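Local coordinates for protein benzoylformate decarboxylase (Mycobacterium smegmatis, PDB 4Q9D) that belongs to the thiamine pyrophosphate-dependent enzyme family, with a magnesium ion bound in the model and four protein chains in the assembly, at residues B[4-7]-B[8-11]; B[108-111]-B[112-116]; B[360-363]-B[364-367]; B[508-511]-B[512-516]. All blocks are in the same frame, centred on the assembly; numbering follows the deposited sequence.

Interactions 1 and 2 both fall within the N-terminal TPP-binding part of the sequence, their centres 26 Å apart and their nearest atoms about 18 Å apart. One caps helix 7-18, the other folds a buried loop against a second subunit. Interactions 3 and 4 lie far away, with centres more than 50 Å from either, and they touch each other: helices 357-367 and 506-518 pack against each other, Val367 CG2 lying 3.6 Å from Leu513 CD1 and Val363 CG1 3.7 Å from Leu509 CG. The magnesium ion, held by Asp434, Asn461 and Glu463, lies about 11 Å from the side chain of Tyr361 in interaction 3.

Interaction 1 (B[4-7]-B[8-11]); sequences QKTV and HDVT
The carboxylate of Asp9 receives the backbone N-H of Thr6 over one face: the nitrogen stands 37° out of the carboxylate plane, with 2.8 Å between Thr6 N and Asp9 OD2. Lys5 passes close to the same oxygen, its chain crossing that of Asp9 at about a right angle, so that Lys5 CB and CD each come to 4.0 Å from Asp9 OD2. The charged ends do not meet, for Lys5 NZ stays 5.5 Å from Asp9 OD2. The other flat group, the His8 imidazole, turns away from residues 4-7 and meets the ring of Tyr12, the two planes at about 40°. Thr6 also accepts a bond from Asp9 in return. With chi1 at 60°, its OG1 sits between the backbone N and the carbonyl carbon and faces the first turn of the helix, where Asp9 N reaches it at 3.1 Å. This reciprocal pair is a capping box, with Thr6 as N-cap of helix 7-18, and the negative charge of Asp9 beside the helix start is probably favourable. Behind the cap the regular turns take over, Val10 N bonding to Thr6 O. Val7 O is gripped twice by Thr11, from opposite faces of the carbonyl plane: by Thr11 N at 2.9 Å and by the hydroxyl Thr11 OG1 at 2.7 Å. Backbone bonds tie Lys5 to Ala170 and Val7 to Lys168, while helix 138-150 covers the buried side, with Val7 on Val138 and Thr11 on Pro139 and Phe142.

Interaction 2 (B[108-111]-B[112-116]); sequences VVDP and YLNNP
Asn114 ND2 donates a hydrogen bond to Asp110 OD1, 2.9 Å away and almost straight. The acceptor lies in the plane of the Asn114 amide, whereas the nitrogen meets OD1 on its anti side, 27° out of the carboxylate plane. The two flat groups are steeply inclined, their planes 62° apart and their side chains crossing at about a right angle. Asn114 swings its CG opposite the backbone N (chi1 -168°), which brings the amide nitrogen to Asp110 OD1. The pairing is possible because the chain doubles back here: residues Pro111 to Asn114 make a type II beta turn, closed by Asn114 N to Pro111 O at 3.1 Å, with Tyr112 and Leu113 at its corners. The proline ring packs on the stem of the asparagine, Pro111 CD lying 3.8 Å from Asn114 CB. Two residues after Asn114, Pro116 CG comes to 3.8 Å from Asp110 OD1, so this oxygen has an apolar neighbour besides the amide. The other carboxylate oxygen, Asp110 OD2, forms salt bridges to Arg90 and Arg304 of the second subunit, which would hold the group strongly and favour its charged form. The ring of Tyr112 meets Tyr281 of that subunit edge-to-face, and within its own chain Tyr112 O accepts from Gln102 NE2.

Interaction 3 (B[360-363]-B[364-367]); sequences VYEV and LSNV
Glu362 O takes two donors from the next turn: the hydroxyl of Ser365, with OG at 2.7 Å from Glu362 O, and the backbone N of Asn366 at 3.0 Å from the same oxygen. Ser365 OG can reach back because it sits between its own backbone N and carbonyl carbon (chi1 68°), folded against the helix. The Glu362 side chain runs out extended, crossing that of Asn366 obliquely with the carboxylate and amide planes 63° apart. A water spans the gap, donating to Glu362 OE2 at 2.9 Å and to Asn366 OD1 at 2.8 Å. On another side of the helix, Leu364 brings CD1 over one face of the Tyr361 ring, 4.2 Å from Tyr361 CD1. Main-chain bonds carry the turns, Leu364 N to Val360 O among them, but the last, Val367 N to Val363 O at 3.3 Å, is weak, as the helix runs out. Beyond this shell, Ser347 fixes the other carboxylate oxygen, Glu362 OE1, and Tyr361 OH bonds to both Thr381 and Thr431, so the ring is held at its far end as well. Helix 357-367 is wedged in the fold between helix 382-388, which offers Trp388 to Tyr361 and Ser365, strand 428-433, where Leu364 lies on Val429, and helix 506-518, whose Leu513 meets Val363, Leu364 and Val367.

Interaction 4 (B[508-511]-B[512-516]); sequences MLEA and ELKTA
Glu510 leaves the helix with CG opposite its backbone N (chi1 177°), while Lys514 leans back toward it with chi1 -68°; both chains then run extended, side by side, and end in a salt bridge. Lys514 NZ lies 2.8 Å from Glu510 OE2, above the carboxylate plane by 37°. This is an i to i+4 pair on helix 506-518, the connecting helix of the beta-alpha-beta unit formed with strands 499-502 and 523-528. The same spacing on the buried side pairs two leucines, with 3.9 Å between Leu509 CD1 and Leu513 CD1, and Leu513 goes on to touch Leu525 of strand 523-528 and Val455 of strand 454-460. A third pair runs along another flank: Glu512 CG lies 4.0 Å from Met508 CG, and the bend at chi2 turns the carboxylate so that Glu512 OE2 comes 3.9 Å from Met508 CE. The main-chain bonds are regular, Glu512 N to Met508 O at 2.8 Å being the shortest across this turn. At the surface a water donates to Ala511 O at 2.7 Å and lies 3.1 Å from Thr515 OG1, bridging a carbonyl to the hydroxyl four residues on.

Interaction 1 (B[4-7]-B[8-11])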
ATOM      1  N   GLN B   4     -15.327  36.264  -8.021  1.00 80.19           N
ATOM      2  CA  GLN B   4     -14.708  35.586  -6.877  1.00 66.89           C
ATOM      3  C   GLN B   4     -13.460  34.829  -7.318  1.00 41.92           C
ATOM      4  O   GLN B   4     -13.447  34.243  -8.411  1.00 40.28           O
ATOM      5  CB  GLN B   4     -15.696  34.629  -6.193  1.00 66.59           C
ATOM      6  CG  GLN B   4     -16.804  35.362  -5.461  1.00106.11           C
ATOM      7  CD  GLN B   4     -16.293  36.614  -4.754  1.00115.32           C
ATOM      8  OE1 GLN B   4     -15.332  36.554  -3.978  1.00100.98           O
ATOM      9  NE2 GLN B   4     -16.923  37.762  -5.036  1.00101.78           N
ATOM     10  N   LYS B   5     -12.419  34.875  -6.483  1.00 40.36           N
ATOM     11  CA  LYS B   5     -11.193  34.097  -6.705  1.00 32.70           C
ATOM     12  C   LYS B   5     -11.529  32.606  -6.711  1.00 29.65           C
ATOM     13  O   LYS B   5     -12.307  32.131  -5.885  1.00 28.11           O
ATOM     14  CB  LYS B   5     -10.192  34.366  -5.594  1.00 33.06           C
ATOM     15  CG  LYS B   5      -9.870  35.820  -5.407  1.00 38.53           C
ATOM     16  CD  LYS B   5      -9.097  36.351  -6.567  1.00 49.18           C
ATOM     17  CE  LYS B   5      -8.168  37.478  -6.122  1.00 62.23           C
ATOM     18  NZ  LYS B   5      -7.675  38.267  -7.281  1.00 50.88           N
ATOM     19  N   THR B   6     -10.957  31.881  -7.656  1.00 27.45           N
ATOM     20  CA  THR B   6     -11.101  30.436  -7.696  1.00 25.85           C
ATOM     21  C   THR B   6      -9.912  29.764  -7.004  1.00 30.55           C
ATOM     22  O   THR B   6      -8.889  30.388  -6.720  1.00 28.19           O
ATOM     23  CB  THR B   6     -11.136  29.964  -9.142  1.00 27.46           C
ATOM     24  OG1 THR B   6      -9.908  30.352  -9.764  1.00 25.90           O
ATOM     25  CG2 THR B   6     -12.345  30.639  -9.908  1.00 26.38           C
ATOM     26  N   VAL B   7     -10.046  28.473  -6.761  1.00 29.82           N
ATOM     27  CA  VAL B   7      -8.936  27.664  -6.289  1.00 23.47           C
ATOM     28  C   VAL B   7      -7.683  27.869  -7.174  1.00 24.40           C
ATOM     29  O   VAL B   7      -6.567  27.977  -6.665  1.00 20.04           O
ATOM     30  CB  VAL B   7      -9.354  26.179  -6.247  1.00 25.43           C
ATOM     31  CG1 VAL B   7      -8.111  25.253  -6.162  1.00 19.80           C
ATOM     32  CG2 VAL B   7     -10.324  25.938  -5.054  1.00 22.16           C
ATOM     33  N   HIS B   8      -7.891  27.966  -8.484  1.00 21.90           N
ATOM     34  CA  HIS B   8      -6.814  28.222  -9.447  1.00 24.75           C
ATOM     35  C   HIS B   8      -6.106  29.556  -9.143  1.00 31.64           C
ATOM     36  O   HIS B   8      -4.870  29.608  -9.071  1.00 24.03           O
ATOM     37  CB  HIS B   8      -7.416  28.213 -10.865  1.00 23.85           C
ATOM     38  CG  HIS B   8      -6.410  28.248 -11.975  1.00 22.76           C
ATOM     39  ND1 HIS B   8      -5.733  29.399 -12.337  1.00 27.18           N
ATOM     40  CD2 HIS B   8      -5.986  27.283 -12.831  1.00 29.09           C
ATOM     41  CE1 HIS B   8      -4.946  29.144 -13.369  1.00 26.14           C
ATOM     42  NE2 HIS B   8      -5.076  27.864 -13.688  1.00 28.69           N
ATOM     43  N   ASP B   9      -6.884  30.630  -8.951  1.00 27.92           N
ATOM     44  CA  ASP B   9      -6.312  31.949  -8.637  1.00 25.71           C
ATOM     45  C   ASP B   9      -5.419  31.918  -7.412  1.00 25.24           C
ATOM     46  O   ASP B   9      -4.264  32.370  -7.442  1.00 24.56           O
ATOM     47  CB  ASP B   9      -7.411  33.008  -8.366  1.00 24.03           C
ATOM     48  CG  ASP B   9      -8.260  33.317  -9.594  1.00 23.09           C
ATOM     49  OD1 ASP B   9      -7.716  33.322 -10.718  1.00 29.80           O
ATOM     50  OD2 ASP B   9      -9.480  33.535  -9.428  1.00 32.76           O
ATOM     51  N   VAL B  10      -5.981  31.455  -6.301  1.00 21.72           N
ATOM     52  CA  VAL B  10      -5.249  31.541  -5.060  1.00 22.00           C
ATOM     53  C   VAL B  10      -4.089  30.522  -4.996  1.00 23.21           C
ATOM     54  O   VAL B  10      -3.120  30.739  -4.261  1.00 21.72           O
ATOM     55  CB  VAL B  10      -6.186  31.448  -3.814  1.00 29.44           C
ATOM     56  CG1 VAL B  10      -7.389  32.410  -3.974  1.00 27.02           C
ATOM     57  CG2 VAL B  10      -6.675  30.049  -3.596  1.00 23.04           C
ATOM     58  N   THR B  11      -4.179  29.422  -5.743  1.00 19.94           N
ATOM     59  CA  THR B  11      -3.093  28.430  -5.692  1.00 23.67           C
ATOM     60  C   THR B  11      -1.852  28.983  -6.409  1.00 23.59           C
ATOM     61  O   THR B  11      -0.753  28.947  -5.866  1.00 23.65           O
ATOM     62  CB  THR B  11      -3.477  27.087  -6.323  1.00 23.48           C
ATOM     63  OG1 THR B  11      -4.571  26.520  -5.604  1.00 20.35           O
ATOM     64  CG2 THR B  11      -2.295  26.100  -6.266  1.00 20.02           C
TER

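Interaction 2 (B[108-111]-B[112-116])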
ATOM      1  N   VAL B 108     -16.160   8.053  -9.825  1.00 24.55           N
ATOM      2  CA  VAL B 108     -16.703   6.854  -9.173  1.00 23.80           C
ATOM      3  C   VAL B 108     -16.946   5.690 -10.155  1.00 22.54           C
ATOM      4  O   VAL B 108     -16.857   4.541  -9.750  1.00 25.06           O
ATOM      5  CB  VAL B 108     -17.999   7.155  -8.345  1.00 28.02           C
ATOM      6  CG1 VAL B 108     -19.187   7.423  -9.262  1.00 22.97           C
ATOM      7  CG2 VAL B 108     -18.309   5.992  -7.365  1.00 30.12           C
ATOM      8  N   VAL B 109     -17.219   5.991 -11.434  1.00 17.93           N
ATOM      9  CA  VAL B 109     -17.513   4.952 -12.413  1.00 20.08           C
ATOM     10  C   VAL B 109     -16.223   4.483 -13.103  1.00 23.67           C
ATOM     11  O   VAL B 109     -16.261   3.688 -14.039  1.00 23.38           O
ATOM     12  CB  VAL B 109     -18.589   5.406 -13.455  1.00 19.75           C
ATOM     13  CG1 VAL B 109     -19.816   6.077 -12.726  1.00 23.64           C
ATOM     14  CG2 VAL B 109     -18.001   6.350 -14.505  1.00 21.79           C
ATOM     15  N   ASP B 110     -15.090   4.991 -12.626  1.00 21.47           N
ATOM     16  CA  ASP B 110     -13.779   4.656 -13.197  1.00 19.38           C
ATOM     17  C   ASP B 110     -13.714   4.960 -14.690  1.00 20.42           C
ATOM     18  O   ASP B 110     -13.524   4.072 -15.499  1.00 18.91           O
ATOM     19  CB  ASP B 110     -13.366   3.202 -12.885  1.00 24.05           C
ATOM     20  CG  ASP B 110     -11.881   2.922 -13.214  1.00 29.39           C
ATOM     21  OD1 ASP B 110     -11.079   3.876 -13.270  1.00 24.33           O
ATOM     22  OD2 ASP B 110     -11.518   1.758 -13.443  1.00 24.42           O
ATOM     23  N   PRO B 111     -13.905   6.237 -15.061  1.00 21.22           N
ATOM     24  CA  PRO B 111     -13.955   6.606 -16.481  1.00 19.88           C
ATOM     25  C   PRO B 111     -12.571   6.563 -17.147  1.00 25.63           C
ATOM     26  O   PRO B 111     -11.572   6.236 -16.488  1.00 20.58           O
ATOM     27  CB  PRO B 111     -14.504   8.041 -16.445  1.00 20.55           C
ATOM     28  CG  PRO B 111     -13.998   8.606 -15.121  1.00 18.33           C
ATOM     29  CD  PRO B 111     -14.080   7.397 -14.168  1.00 19.44           C
ATOM     30  N   TYR B 112     -12.521   6.872 -18.444  1.00 20.43           N
ATOM     31  CA  TYR B 112     -11.270   6.816 -19.218  1.00 21.70           C
ATOM     32  C   TYR B 112     -10.277   7.776 -18.580  1.00 26.51           C
ATOM     33  O   TYR B 112     -10.648   8.916 -18.237  1.00 20.38           O
ATOM     34  CB  TYR B 112     -11.537   7.310 -20.633  1.00 22.76           C
ATOM     35  CG  TYR B 112     -10.520   6.967 -21.708  1.00 18.87           C
ATOM     36  CD1 TYR B 112     -10.313   5.655 -22.103  1.00 24.15           C
ATOM     37  CD2 TYR B 112      -9.839   7.970 -22.386  1.00 23.62           C
ATOM     38  CE1 TYR B 112      -9.445   5.339 -23.136  1.00 21.52           C
ATOM     39  CE2 TYR B 112      -8.951   7.666 -23.415  1.00 21.26           C
ATOM     40  CZ  TYR B 112      -8.770   6.353 -23.784  1.00 27.03           C
ATOM     41  OH  TYR B 112      -7.932   6.036 -24.825  1.00 27.54           O
ATOM     42  N   LEU B 113      -9.032   7.312 -18.441  1.00 22.79           N
ATOM     43  CA  LEU B 113      -7.932   8.104 -17.868  1.00 21.81           C
ATOM     44  C   LEU B 113      -8.140   8.519 -16.410  1.00 18.35           C
ATOM     45  O   LEU B 113      -7.485   9.419 -15.918  1.00 21.22           O
ATOM     46  CB  LEU B 113      -7.611   9.311 -18.746  1.00 21.14           C
ATOM     47  CG  LEU B 113      -6.828   8.880 -20.008  1.00 26.74           C
ATOM     48  CD1 LEU B 113      -6.867   9.961 -21.070  1.00 25.67           C
ATOM     49  CD2 LEU B 113      -5.362   8.473 -19.699  1.00 25.96           C
ATOM     50  N   ASN B 114      -9.063   7.858 -15.726  1.00 21.98           N
ATOM     51  CA  ASN B 114      -9.131   7.935 -14.266  1.00 21.34           C
ATOM     52  C   ASN B 114      -7.840   7.362 -13.693  1.00 24.37           C
ATOM     53  O   ASN B 114      -7.208   6.503 -14.310  1.00 21.34           O
ATOM     54  CB  ASN B 114     -10.305   7.096 -13.771  1.00 18.52           C
ATOM     55  CG  ASN B 114     -10.632   7.323 -12.324  1.00 24.48           C
ATOM     56  OD1 ASN B 114     -10.554   8.445 -11.825  1.00 20.49           O
ATOM     57  ND2 ASN B 114     -11.065   6.253 -11.639  1.00 22.61           N
ATOM     58  N   ASN B 115      -7.465   7.832 -12.510  1.00 17.24           N
ATOM     59  CA  ASN B 115      -6.297   7.346 -11.811  1.00 21.51           C
ATOM     60  C   ASN B 115      -6.756   6.830 -10.437  1.00 18.85           C
ATOM     61  O   ASN B 115      -6.528   7.474  -9.416  1.00 21.95           O
ATOM     62  CB  ASN B 115      -5.266   8.473 -11.653  1.00 19.50           C
ATOM     63  CG  ASN B 115      -3.908   7.957 -11.153  1.00 26.06           C
ATOM     64  OD1 ASN B 115      -3.680   6.744 -11.093  1.00 23.20           O
ATOM     65  ND2 ASN B 115      -3.010   8.872 -10.803  1.00 18.00           N
ATOM     66  N   PRO B 116      -7.417   5.662 -10.414  1.00 18.77           N
ATOM     67  CA  PRO B 116      -7.965   5.106  -9.162  1.00 19.65           C
ATOM     68  C   PRO B 116      -6.878   4.751  -8.159  1.00 23.66           C
ATOM     69  O   PRO B 116      -5.813   4.250  -8.559  1.00 21.48           O
ATOM     70  CB  PRO B 116      -8.729   3.840  -9.616  1.00 21.82           C
ATOM     71  CG  PRO B 116      -8.092   3.451 -10.909  1.00 20.23           C
ATOM     72  CD  PRO B 116      -7.614   4.765 -11.570  1.00 19.47           C
TER

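Interaction 3 (B[360-363]-B[364-367])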
ATOM      1  N   VAL B 360      39.652  10.192 -24.486  1.00 33.02           N
ATOM      2  CA  VAL B 360      38.509  11.108 -24.481  1.00 26.75           C
ATOM      3  C   VAL B 360      38.528  12.026 -23.273  1.00 22.73           C
ATOM      4  O   VAL B 360      38.338  13.229 -23.403  1.00 25.47           O
ATOM      5  CB  VAL B 360      37.131  10.343 -24.454  1.00 31.53           C
ATOM      6  CG1 VAL B 360      35.970  11.333 -24.297  1.00 22.94           C
ATOM      7  CG2 VAL B 360      36.962   9.494 -25.681  1.00 29.94           C
ATOM      8  N   TYR B 361      38.723  11.452 -22.083  1.00 27.46           N
ATOM      9  CA  TYR B 361      38.693  12.268 -20.865  1.00 29.56           C
ATOM     10  C   TYR B 361      39.887  13.205 -20.738  1.00 29.37           C
ATOM     11  O   TYR B 361      39.761  14.295 -20.184  1.00 27.77           O
ATOM     12  CB  TYR B 361      38.527  11.409 -19.613  1.00 28.76           C
ATOM     13  CG  TYR B 361      37.093  10.971 -19.386  1.00 28.43           C
ATOM     14  CD1 TYR B 361      36.261  11.660 -18.505  1.00 26.67           C
ATOM     15  CD2 TYR B 361      36.560   9.881 -20.079  1.00 24.98           C
ATOM     16  CE1 TYR B 361      34.914  11.263 -18.319  1.00 33.74           C
ATOM     17  CE2 TYR B 361      35.238   9.481 -19.895  1.00 33.76           C
ATOM     18  CZ  TYR B 361      34.424  10.166 -19.015  1.00 34.26           C
ATOM     19  OH  TYR B 361      33.129   9.724 -18.844  1.00 30.44           O
ATOM     20  N   GLU B 362      41.041  12.813 -21.279  1.00 27.54           N
ATOM     21  CA  GLU B 362      42.196  13.724 -21.221  1.00 23.60           C
ATOM     22  C   GLU B 362      41.960  14.902 -22.116  1.00 20.46           C
ATOM     23  O   GLU B 362      42.185  16.034 -21.719  1.00 25.44           O
ATOM     24  CB  GLU B 362      43.522  13.060 -21.624  1.00 26.63           C
ATOM     25  CG  GLU B 362      44.671  14.082 -21.499  1.00 34.69           C
ATOM     26  CD  GLU B 362      46.028  13.543 -21.919  1.00 38.16           C
ATOM     27  OE1 GLU B 362      46.105  12.385 -22.415  1.00 30.48           O
ATOM     28  OE2 GLU B 362      47.012  14.297 -21.761  1.00 38.31           O
ATOM     29  N   VAL B 363      41.471  14.656 -23.331  1.00 25.46           N
ATOM     30  CA  VAL B 363      41.080  15.779 -24.180  1.00 25.39           C
ATOM     31  C   VAL B 363      40.072  16.699 -23.484  1.00 29.41           C
ATOM     32  O   VAL B 363      40.170  17.921 -23.565  1.00 28.18           O
ATOM     33  CB  VAL B 363      40.478  15.319 -25.514  1.00 31.42           C
ATOM     34  CG1 VAL B 363      39.974  16.523 -26.289  1.00 21.67           C
ATOM     35  CG2 VAL B 363      41.520  14.538 -26.321  1.00 28.23           C
ATOM     36  N   LEU B 364      39.093  16.119 -22.791  1.00 32.19           N
ATOM     37  CA  LEU B 364      38.100  16.947 -22.078  1.00 28.87           C
ATOM     38  C   LEU B 364      38.768  17.804 -21.008  1.00 23.72           C
ATOM     39  O   LEU B 364      38.465  19.001 -20.860  1.00 28.88           O
ATOM     40  CB  LEU B 364      37.052  16.064 -21.398  1.00 26.80           C
ATOM     41  CG  LEU B 364      35.857  15.575 -22.186  1.00 35.16           C
ATOM     42  CD1 LEU B 364      35.098  14.642 -21.248  1.00 40.96           C
ATOM     43  CD2 LEU B 364      34.986  16.766 -22.568  1.00 39.02           C
ATOM     44  N   SER B 365      39.681  17.196 -20.251  1.00 25.64           N
ATOM     45  CA  SER B 365      40.351  17.957 -19.189  1.00 30.93           C
ATOM     46  C   SER B 365      41.194  19.101 -19.756  1.00 28.94           C
ATOM     47  O   SER B 365      41.334  20.155 -19.125  1.00 33.29           O
ATOM     48  CB  SER B 365      41.223  17.059 -18.318  1.00 27.24           C
ATOM     49  OG  SER B 365      42.316  16.583 -19.069  1.00 39.72           O
ATOM     50  N   ASN B 366      41.739  18.921 -20.952  1.00 28.52           N
ATOM     51  CA  ASN B 366      42.493  20.030 -21.564  1.00 32.53           C
ATOM     52  C   ASN B 366      41.630  21.224 -21.929  1.00 35.68           C
ATOM     53  O   ASN B 366      42.113  22.360 -21.924  1.00 34.99           O
ATOM     54  CB  ASN B 366      43.234  19.564 -22.817  1.00 32.27           C
ATOM     55  CG  ASN B 366      44.319  18.562 -22.507  1.00 35.61           C
ATOM     56  OD1 ASN B 366      44.857  18.532 -21.399  1.00 37.09           O
ATOM     57  ND2 ASN B 366      44.631  17.716 -23.479  1.00 33.27           N
ATOM     58  N   VAL B 367      40.364  20.979 -22.285  1.00 35.27           N
ATOM     59  CA  VAL B 367      39.505  22.093 -22.740  1.00 33.58           C
ATOM     60  C   VAL B 367      38.378  22.499 -21.773  1.00 34.07           C
ATOM     61  O   VAL B 367      37.778  23.559 -21.920  1.00 31.89           O
ATOM     62  CB  VAL B 367      38.910  21.836 -24.149  1.00 37.55           C
ATOM     63  CG1 VAL B 367      40.013  21.431 -25.124  1.00 43.59           C
ATOM     64  CG2 VAL B 367      37.891  20.742 -24.090  1.00 39.35           C
TER
HETATM   65  O   HOH W   1      46.490  16.665 -20.098  1.00 41.43           O

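Interaction 4 (B[508-511]-B[512-516])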
ATOM      1  N   MET B 508      40.156  16.337 -33.670  1.00 28.03           N
ATOM      2  CA  MET B 508      38.803  16.773 -34.035  1.00 24.60           C
ATOM      3  C   MET B 508      37.955  16.956 -32.774  1.00 29.27           C
ATOM      4  O   MET B 508      37.239  17.949 -32.639  1.00 32.25           O
ATOM      5  CB  MET B 508      38.160  15.775 -34.984  1.00 25.61           C
ATOM      6  CG  MET B 508      36.899  16.327 -35.607  1.00 31.12           C
ATOM      7  SD  MET B 508      36.198  15.227 -36.823  1.00 42.21           S
ATOM      8  CE  MET B 508      34.508  15.887 -36.860  1.00 49.82           C
ATOM      9  N   LEU B 509      38.084  16.025 -31.832  1.00 28.44           N
ATOM     10  CA  LEU B 509      37.395  16.139 -30.542  1.00 28.80           C
ATOM     11  C   LEU B 509      37.713  17.470 -29.873  1.00 30.35           C
ATOM     12  O   LEU B 509      36.826  18.209 -29.397  1.00 28.64           O
ATOM     13  CB  LEU B 509      37.764  14.956 -29.621  1.00 20.11           C
ATOM     14  CG  LEU B 509      37.154  15.012 -28.207  1.00 28.04           C
ATOM     15  CD1 LEU B 509      35.610  15.125 -28.268  1.00 22.92           C
ATOM     16  CD2 LEU B 509      37.569  13.769 -27.447  1.00 23.60           C
ATOM     17  N   GLU B 510      38.987  17.813 -29.868  1.00 29.56           N
ATOM     18  CA  GLU B 510      39.406  19.027 -29.188  1.00 27.25           C
ATOM     19  C   GLU B 510      38.826  20.230 -29.885  1.00 29.76           C
ATOM     20  O   GLU B 510      38.342  21.178 -29.237  1.00 31.25           O
ATOM     21  CB  GLU B 510      40.933  19.118 -29.172  1.00 31.29           C
ATOM     22  CG  GLU B 510      41.487  20.381 -28.554  1.00 41.88           C
ATOM     23  CD  GLU B 510      42.973  20.583 -28.902  1.00 51.25           C
ATOM     24  OE1 GLU B 510      43.586  19.688 -29.536  1.00 49.30           O
ATOM     25  OE2 GLU B 510      43.525  21.640 -28.546  1.00 44.02           O
ATOM     26  N   ALA B 511      38.878  20.204 -31.212  1.00 27.73           N
ATOM     27  CA  ALA B 511      38.416  21.353 -31.975  1.00 34.36           C
ATOM     28  C   ALA B 511      36.898  21.505 -31.860  1.00 31.70           C
ATOM     29  O   ALA B 511      36.383  22.616 -31.728  1.00 30.66           O
ATOM     30  CB  ALA B 511      38.841  21.230 -33.450  1.00 28.10           C
ATOM     31  N   GLU B 512      36.174  20.392 -31.940  1.00 31.86           N
ATOM     32  CA  GLU B 512      34.704  20.448 -31.848  1.00 26.52           C
ATOM     33  C   GLU B 512      34.271  20.875 -30.441  1.00 27.35           C
ATOM     34  O   GLU B 512      33.264  21.574 -30.274  1.00 30.35           O
ATOM     35  CB  GLU B 512      34.105  19.094 -32.228  1.00 25.78           C
ATOM     36  CG  GLU B 512      34.301  18.746 -33.702  1.00 26.63           C
ATOM     37  CD  GLU B 512      33.498  19.654 -34.639  1.00 38.56           C
ATOM     38  OE1 GLU B 512      32.651  20.435 -34.156  1.00 33.52           O
ATOM     39  OE2 GLU B 512      33.698  19.563 -35.866  1.00 46.17           O
ATOM     40  N   LEU B 513      35.050  20.462 -29.438  1.00 26.15           N
ATOM     41  CA  LEU B 513      34.811  20.855 -28.055  1.00 25.15           C
ATOM     42  C   LEU B 513      34.926  22.361 -27.889  1.00 36.76           C
ATOM     43  O   LEU B 513      34.053  22.999 -27.276  1.00 29.63           O
ATOM     44  CB  LEU B 513      35.765  20.112 -27.094  1.00 29.26           C
ATOM     45  CG  LEU B 513      35.277  18.740 -26.589  1.00 32.47           C
ATOM     46  CD1 LEU B 513      36.370  17.975 -25.779  1.00 25.91           C
ATOM     47  CD2 LEU B 513      33.979  18.920 -25.762  1.00 27.40           C
ATOM     48  N   LYS B 514      35.989  22.939 -28.456  1.00 27.44           N
ATOM     49  CA  LYS B 514      36.173  24.384 -28.400  1.00 31.15           C
ATOM     50  C   LYS B 514      35.057  25.110 -29.124  1.00 30.15           C
ATOM     51  O   LYS B 514      34.568  26.127 -28.658  1.00 34.60           O
ATOM     52  CB  LYS B 514      37.511  24.796 -29.006  1.00 32.16           C
ATOM     53  CG  LYS B 514      38.734  24.346 -28.190  1.00 35.67           C
ATOM     54  CD  LYS B 514      40.060  24.717 -28.916  1.00 36.18           C
ATOM     55  CE  LYS B 514      41.279  24.263 -28.094  1.00 46.62           C
ATOM     56  NZ  LYS B 514      42.557  24.251 -28.886  1.00 56.37           N
ATOM     57  N   THR B 515      34.670  24.608 -30.285  1.00 28.73           N
ATOM     58  CA  THR B 515      33.546  25.206 -30.992  1.00 33.18           C
ATOM     59  C   THR B 515      32.252  25.094 -30.164  1.00 36.79           C
ATOM     60  O   THR B 515      31.465  26.044 -30.099  1.00 38.68           O
ATOM     61  CB  THR B 515      33.368  24.532 -32.350  1.00 34.60           C
ATOM     62  OG1 THR B 515      34.537  24.769 -33.128  1.00 39.75           O
ATOM     63  CG2 THR B 515      32.151  25.068 -33.100  1.00 31.85           C
ATOM     64  N   ALA B 516      32.033  23.944 -29.518  1.00 30.97           N
ATOM     65  CA  ALA B 516      30.792  23.744 -28.751  1.00 30.34           C
ATOM     66  C   ALA B 516      30.709  24.710 -27.575  1.00 37.36           C
ATOM     67  O   ALA B 516      29.627  25.218 -27.235  1.00 32.82           O
ATOM     68  CB  ALA B 516      30.681  22.298 -28.263  1.00 27.30           C
TER
HETATM   69  O   HOH W   2      37.594  24.755 -32.820  1.00 40.98           O